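DUF1116 domain-containing protein (Enterococcus faecalis, PDB 3CLQ) is of unknown function but is probably related to the AllG subunit of oxamate carbamoyltransferase. Local coordinates at residues F318-A323 with L338-E343; L345-K350 with M379-N384. One frame throughout, in Å; residues are numbered along the deposited sequence.

Following the chain from the N terminus, the loop after helix 309-313 reaches 318-323, where interaction 1 begins; it closes on 338-343, the end of helix 334-343, after a connection that contains helix 327-330. Only then does interaction 2 open, at 345-350, closing on 379-384 after strands 356-357 and 363-369 and helix 371-377. The two loops therefore follow in series, neither enclosing nor crossing the other, yet their centres lie about 10 Å apart. F318 of interaction 1 packs on T348 and V382, and M320 on N384, while the methyl of M379 meets the carbonyl of E343. Together they tie the end of helix 334-343 to the lead-ins of strands 348-352 and 383-388.

Interaction 1. Residues F318-A323 with L338-E343; sequences FAMAAA and LNYSKE
The ring of Y340 meets the selenium of selenomethionine M320 obliquely, in a Met-aromatic contact. M320 SE lies 3.5 Å from Y340 CD2 and 4.6 Å from the ring centroid, 62° off the ring normal. The M320 chain runs extended beyond CG (chi2 178°) and brings SE to the CB, CG and CD2 end of the tyrosine. The other aromatic group, F318, turns its CB away from the helix and packs on P366 and I369 of strand 363-369 and on M344.

This contact joins the end of helix 334-343 to a loop that tightens into a 3-10 turn at A321-A322, where A322 N bonds to A319 O and A323 N to M320 O. S341 holds the two together. With OG beside the backbone N and anti to the carbonyl carbon (chi1 -78°), the hydroxyl is directed at the loop and is gripped twice. It donates a hydrogen bond to the carbonyl of F318, modelled with S341 OG 2.5 Å from F318 O, coming in from above the carbonyl plane. It also accepts the amide of A321, with A321 N 3.3 Å from S341 OG and the N-H pointing almost straight at it. One buried serine oxygen thus links two backbone groups of the loop, three residues apart, one by donation and the other by acceptance.

One helical turn before S341, apolar packing takes over. A321 CB points at the helix and also touches L360, while L338 sets off away from the loop but brings one branch back, its CD2 methyl resting 3.8 Å from A321 CB.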
loop_
_atom_site.group_PDB
_atom_site.type_symbol
_atom_site.label_atom_id
_atom_site.label_comp_id
_atom_site.label_asym_id
_atom_site.label_seq_id
_atom_site.Cartn_x
_atom_site.Cartn_y
_atom_site.Cartn_z
ATOM N N PHE B 318 14.635 -11.872 1.192
ATOM C CA PHE B 318 13.993 -13.116 1.599
ATOM C C PHE B 318 12.518 -13.069 1.210
ATOM O O PHE B 318 11.922 -14.087 0.881
ATOM C CB PHE B 318 14.143 -13.323 3.106
ATOM C CG PHE B 318 15.425 -14.019 3.513
ATOM C CD1 PHE B 318 15.412 -15.018 4.476
ATOM C CD2 PHE B 318 16.642 -13.669 2.947
ATOM C CE1 PHE B 318 16.581 -15.659 4.858
ATOM C CE2 PHE B 318 17.818 -14.308 3.328
ATOM C CZ PHE B 318 17.787 -15.305 4.283
ATOM N N ALA B 319 11.927 -11.872 1.244
ATOM C CA ALA B 319 10.514 -11.717 0.886
ATOM C C ALA B 319 10.344 -11.316 -0.560
ATOM O O ALA B 319 9.250 -11.100 -1.000
ATOM C CB ALA B 319 9.824 -10.726 1.781
HETATM N N MSE B 320 11.438 -11.215 -1.292
HETATM C CA MSE B 320 11.400 -10.904 -2.710
HETATM C C MSE B 320 10.031 -11.144 -3.349
HETATM O O MSE B 320 9.460 -10.246 -3.944
HETATM C CB MSE B 320 12.435 -11.767 -3.406
HETATM C CG MSE B 320 13.299 -11.063 -4.414
HETATM SE SE MSE B 320 14.607 -12.336 -5.135
HETATM C CE MSE B 320 14.860 -11.401 -6.857
ATOM N N ALA B 321 9.501 -12.354 -3.212
ATOM C CA ALA B 321 8.266 -12.750 -3.904
ATOM C C ALA B 321 7.084 -11.813 -3.704
ATOM O O ALA B 321 6.201 -11.742 -4.547
ATOM C CB ALA B 321 7.862 -14.150 -3.500
ATOM N N ALA B 322 7.058 -11.123 -2.577
ATOM C CA ALA B 322 5.941 -10.265 -2.198
ATOM C C ALA B 322 5.917 -8.967 -2.996
ATOM O O ALA B 322 4.932 -8.241 -2.973
ATOM C CB ALA B 322 6.023 -9.942 -0.735
ATOM N N ALA B 323 6.993 -8.695 -3.724
ATOM C CA ALA B 323 7.197 -7.383 -4.274
ATOM C C ALA B 323 7.594 -7.458 -5.727
ATOM O O ALA B 323 8.701 -7.013 -6.089
ATOM C CB ALA B 323 8.284 -6.699 -3.490
ATOM N N LEU B 338 9.921 -15.550 -6.974
ATOM C CA LEU B 338 9.058 -16.488 -6.267
ATOM C C LEU B 338 9.944 -17.582 -5.736
ATOM O O LEU B 338 9.821 -18.013 -4.607
ATOM C CB LEU B 338 8.032 -17.114 -7.212
ATOM C CG LEU B 338 7.074 -16.144 -7.902
ATOM C CD1 LEU B 338 5.913 -16.871 -8.606
ATOM C CD2 LEU B 338 6.562 -15.130 -6.896
ATOM N N ASN B 339 10.858 -18.020 -6.579
ATOM C CA ASN B 339 11.679 -19.163 -6.302
ATOM C C ASN B 339 12.645 -18.985 -5.143
ATOM O O ASN B 339 12.939 -19.941 -4.422
ATOM C CB ASN B 339 12.468 -19.471 -7.555
ATOM C CG ASN B 339 12.444 -20.920 -7.892
ATOM O OD1 ASN B 339 11.846 -21.326 -8.899
ATOM N ND2 ASN B 339 13.071 -21.731 -7.039
ATOM N N TYR B 340 13.153 -17.765 -4.981
ATOM C CA TYR B 340 14.164 -17.458 -3.962
ATOM C C TYR B 340 13.577 -17.487 -2.548
ATOM O O TYR B 340 14.194 -17.994 -1.595
ATOM C CB TYR B 340 14.791 -16.080 -4.225
ATOM C CG TYR B 340 16.090 -16.076 -5.022
ATOM C CD1 TYR B 340 17.186 -16.866 -4.632
ATOM C CD2 TYR B 340 16.241 -15.248 -6.137
ATOM C CE1 TYR B 340 18.389 -16.853 -5.351
ATOM C CE2 TYR B 340 17.424 -15.217 -6.859
ATOM C CZ TYR B 340 18.502 -16.023 -6.466
ATOM O OH TYR B 340 19.685 -15.984 -7.190
ATOM N N SER B 341 12.382 -16.920 -2.425
ATOM C CA SER B 341 11.681 -16.893 -1.163
ATOM C C SER B 341 11.382 -18.312 -0.709
ATOM O O SER B 341 11.521 -18.596 0.485
ATOM C CB SER B 341 10.402 -16.079 -1.279
ATOM O OG SER B 341 10.693 -14.699 -1.251
ATOM N N LYS B 342 10.986 -19.190 -1.646
ATOM C CA LYS B 342 10.833 -20.622 -1.360
ATOM C C LYS B 342 12.161 -21.226 -0.928
ATOM O O LYS B 342 12.240 -21.908 0.083
ATOM C CB LYS B 342 10.367 -21.389 -2.583
ATOM C CG LYS B 342 8.892 -21.324 -2.898
ATOM C CD LYS B 342 8.625 -22.168 -4.171
ATOM C CE LYS B 342 7.208 -21.976 -4.744
ATOM N NZ LYS B 342 7.027 -20.726 -5.568
ATOM N N GLU B 343 13.201 -20.987 -1.717
ATOM C CA GLU B 343 14.516 -21.517 -1.416
ATOM C C GLU B 343 14.959 -21.191 0.004
ATOM O O GLU B 343 15.433 -22.068 0.727
ATOM C CB GLU B 343 15.542 -20.950 -2.389
ATOM C CG GLU B 343 15.482 -21.504 -3.797
ATOM C CD GLU B 343 16.736 -21.154 -4.590
ATOM O OE1 GLU B 343 17.802 -20.966 -3.942
ATOM O OE2 GLU B 343 16.664 -21.070 -5.847
#

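Interaction 2. Residues L345-K350 with M379-N384; sequences LEITTK and MLPVIN
The carbonyl oxygen of M379 is flanked by two carbons of I347: M379 O lies 3.4 Å from I347 CD1 and 3.6 Å from I347 CG1. These are packing contacts, and I347 packs in this way against both the backbone and the side chains of M379 and P381. I347 is buried and projects its CB toward 379-384, and its terminal methyl ends against the L380-P381 peptide, with CD1 3.4 Å from P381 N and 3.6 Å from P381 CD.

Selenomethionine M379 answers from the other segment. Its CG is anti to the backbone N (chi1 -177°) and the chain then bends at its last torsion, which turns the methyl toward I347 (chi3 109°): M379 CE is 3.6 Å from I347 CG1 and nearly as close to CB. The two side chains lie at a slant to each other. On the solvent side, exposed E346 runs roughly perpendicular to M379, and its carboxylate only grazes the selenium, E346 OE1 to M379 SE 4.1 Å.

Surrounding bonds hold both segments in place. The backbone of I347 is paired with D370, its side chain rests on I369, and the carbonyl of P381 accepts N403 ND2. Past I347 the chain enters edge strand 348-352, with K350 NZ in a salt bridge to E15. There T349 and K350 both face T367 of strand 363-369, forming a classic beta bulge in an antiparallel three-stranded sheet.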
loop_
_atom_site.group_PDB
_atom_site.type_symbol
_atom_site.label_atom_id
_atom_site.label_comp_id
_atom_site.label_asym_id
_atom_site.label_seq_id
_atom_site.Cartn_x
_atom_site.Cartn_y
_atom_site.Cartn_z
ATOM N N LEU B 345 13.956 -21.117 2.740
ATOM C CA LEU B 345 13.424 -21.960 3.812
ATOM C C LEU B 345 14.386 -23.056 4.265
ATOM O O LEU B 345 14.269 -23.576 5.370
ATOM C CB LEU B 345 12.142 -22.650 3.345
ATOM C CG LEU B 345 10.839 -21.877 3.201
ATOM C CD1 LEU B 345 9.785 -22.728 2.514
ATOM C CD2 LEU B 345 10.339 -21.422 4.565
ATOM N N GLU B 346 15.312 -23.429 3.397
ATOM C CA GLU B 346 16.245 -24.510 3.701
ATOM C C GLU B 346 17.355 -23.973 4.567
ATOM O O GLU B 346 18.082 -24.721 5.224
ATOM C CB GLU B 346 16.827 -25.070 2.420
ATOM C CG GLU B 346 15.778 -25.490 1.419
ATOM C CD GLU B 346 16.394 -25.811 0.084
ATOM O OE1 GLU B 346 17.644 -25.907 0.003
ATOM O OE2 GLU B 346 15.633 -25.968 -0.894
ATOM N N ILE B 347 17.434 -22.653 4.576
ATOM C CA ILE B 347 18.418 -21.917 5.336
ATOM C C ILE B 347 17.860 -21.472 6.692
ATOM O O ILE B 347 18.614 -21.074 7.577
ATOM C CB ILE B 347 18.789 -20.652 4.565
ATOM C CG1 ILE B 347 20.176 -20.724 4.006
ATOM C CG2 ILE B 347 18.854 -19.454 5.466
ATOM C CD1 ILE B 347 20.577 -19.325 3.552
ATOM N N THR B 348 16.547 -21.521 6.851
ATOM C CA THR B 348 15.922 -20.870 7.997
ATOM C C THR B 348 15.228 -21.869 8.903
ATOM O O THR B 348 14.983 -22.997 8.501
ATOM C CB THR B 348 14.919 -19.812 7.528
ATOM O OG1 THR B 348 14.086 -20.368 6.495
ATOM C CG2 THR B 348 15.650 -18.603 6.987
ATOM N N THR B 349 14.897 -21.461 10.119
ATOM C CA THR B 349 14.404 -22.422 11.109
ATOM C C THR B 349 12.907 -22.782 10.985
ATOM O O THR B 349 12.544 -23.965 11.083
ATOM C CB THR B 349 14.733 -21.973 12.542
ATOM O OG1 THR B 349 16.107 -21.552 12.619
ATOM C CG2 THR B 349 14.481 -23.109 13.515
ATOM N N LYS B 350 12.048 -21.775 10.802
ATOM C CA LYS B 350 10.617 -22.002 10.506
ATOM C C LYS B 350 9.983 -20.734 9.958
ATOM O O LYS B 350 10.608 -19.683 9.998
ATOM C CB LYS B 350 9.824 -22.508 11.726
ATOM C CG LYS B 350 9.670 -21.502 12.864
ATOM C CD LYS B 350 8.702 -22.000 13.949
ATOM C CE LYS B 350 9.302 -23.143 14.769
ATOM N NZ LYS B 350 8.472 -23.421 15.975
HETATM N N MSE B 379 24.130 -23.203 0.313
HETATM C CA MSE B 379 23.341 -22.063 -0.133
HETATM C C MSE B 379 23.451 -20.850 0.798
HETATM O O MSE B 379 23.174 -20.952 2.000
HETATM C CB MSE B 379 21.888 -22.501 -0.233
HETATM C CG MSE B 379 20.958 -21.469 -0.744
HETATM SE SE MSE B 379 19.113 -22.140 -0.620
HETATM C CE MSE B 379 18.470 -21.021 0.813
ATOM N N LEU B 380 23.839 -19.699 0.251
ATOM C CA LEU B 380 23.963 -18.473 1.064
ATOM C C LEU B 380 22.702 -17.604 1.096
ATOM O O LEU B 380 21.904 -17.611 0.150
ATOM C CB LEU B 380 25.131 -17.618 0.568
ATOM C CG LEU B 380 26.580 -17.890 1.005
ATOM C CD1 LEU B 380 26.822 -19.349 1.413
ATOM C CD2 LEU B 380 27.556 -17.458 -0.100
ATOM N N PRO B 381 22.509 -16.846 2.188
ATOM C CA PRO B 381 21.475 -15.825 2.208
ATOM C C PRO B 381 21.561 -14.932 0.980
ATOM O O PRO B 381 22.635 -14.500 0.594
ATOM C CB PRO B 381 21.834 -15.011 3.443
ATOM C CG PRO B 381 22.399 -15.996 4.346
ATOM C CD PRO B 381 23.223 -16.900 3.472
ATOM N N VAL B 382 20.428 -14.688 0.355
ATOM C CA VAL B 382 20.365 -13.763 -0.754
ATOM C C VAL B 382 19.928 -12.440 -0.176
ATOM O O VAL B 382 18.961 -12.391 0.572
ATOM C CB VAL B 382 19.293 -14.198 -1.762
ATOM C CG1 VAL B 382 17.883 -13.863 -1.230
ATOM C CG2 VAL B 382 19.523 -13.531 -3.081
ATOM N N ILE B 383 20.633 -11.363 -0.488
ATOM C CA ILE B 383 20.140 -10.061 -0.071
ATOM C C ILE B 383 20.031 -9.103 -1.245
ATOM O O ILE B 383 20.917 -9.030 -2.077
ATOM C CB ILE B 383 20.942 -9.476 1.092
ATOM C CG1 ILE B 383 21.326 -8.045 0.811
ATOM C CG2 ILE B 383 22.210 -10.259 1.370
ATOM C CD1 ILE B 383 22.241 -7.538 1.860
ATOM N N ASN B 384 18.908 -8.409 -1.341
ATOM C CA ASN B 384 18.731 -7.398 -2.372
ATOM C C ASN B 384 18.979 -6.060 -1.706
ATOM O O ASN B 384 18.431 -5.775 -0.639
ATOM C CB ASN B 384 17.301 -7.427 -2.937
ATOM C CG ASN B 384 17.032 -8.610 -3.910
ATOM O OD1 ASN B 384 15.871 -9.065 -4.042
ATOM N ND2 ASN B 384 18.073 -9.074 -4.618
#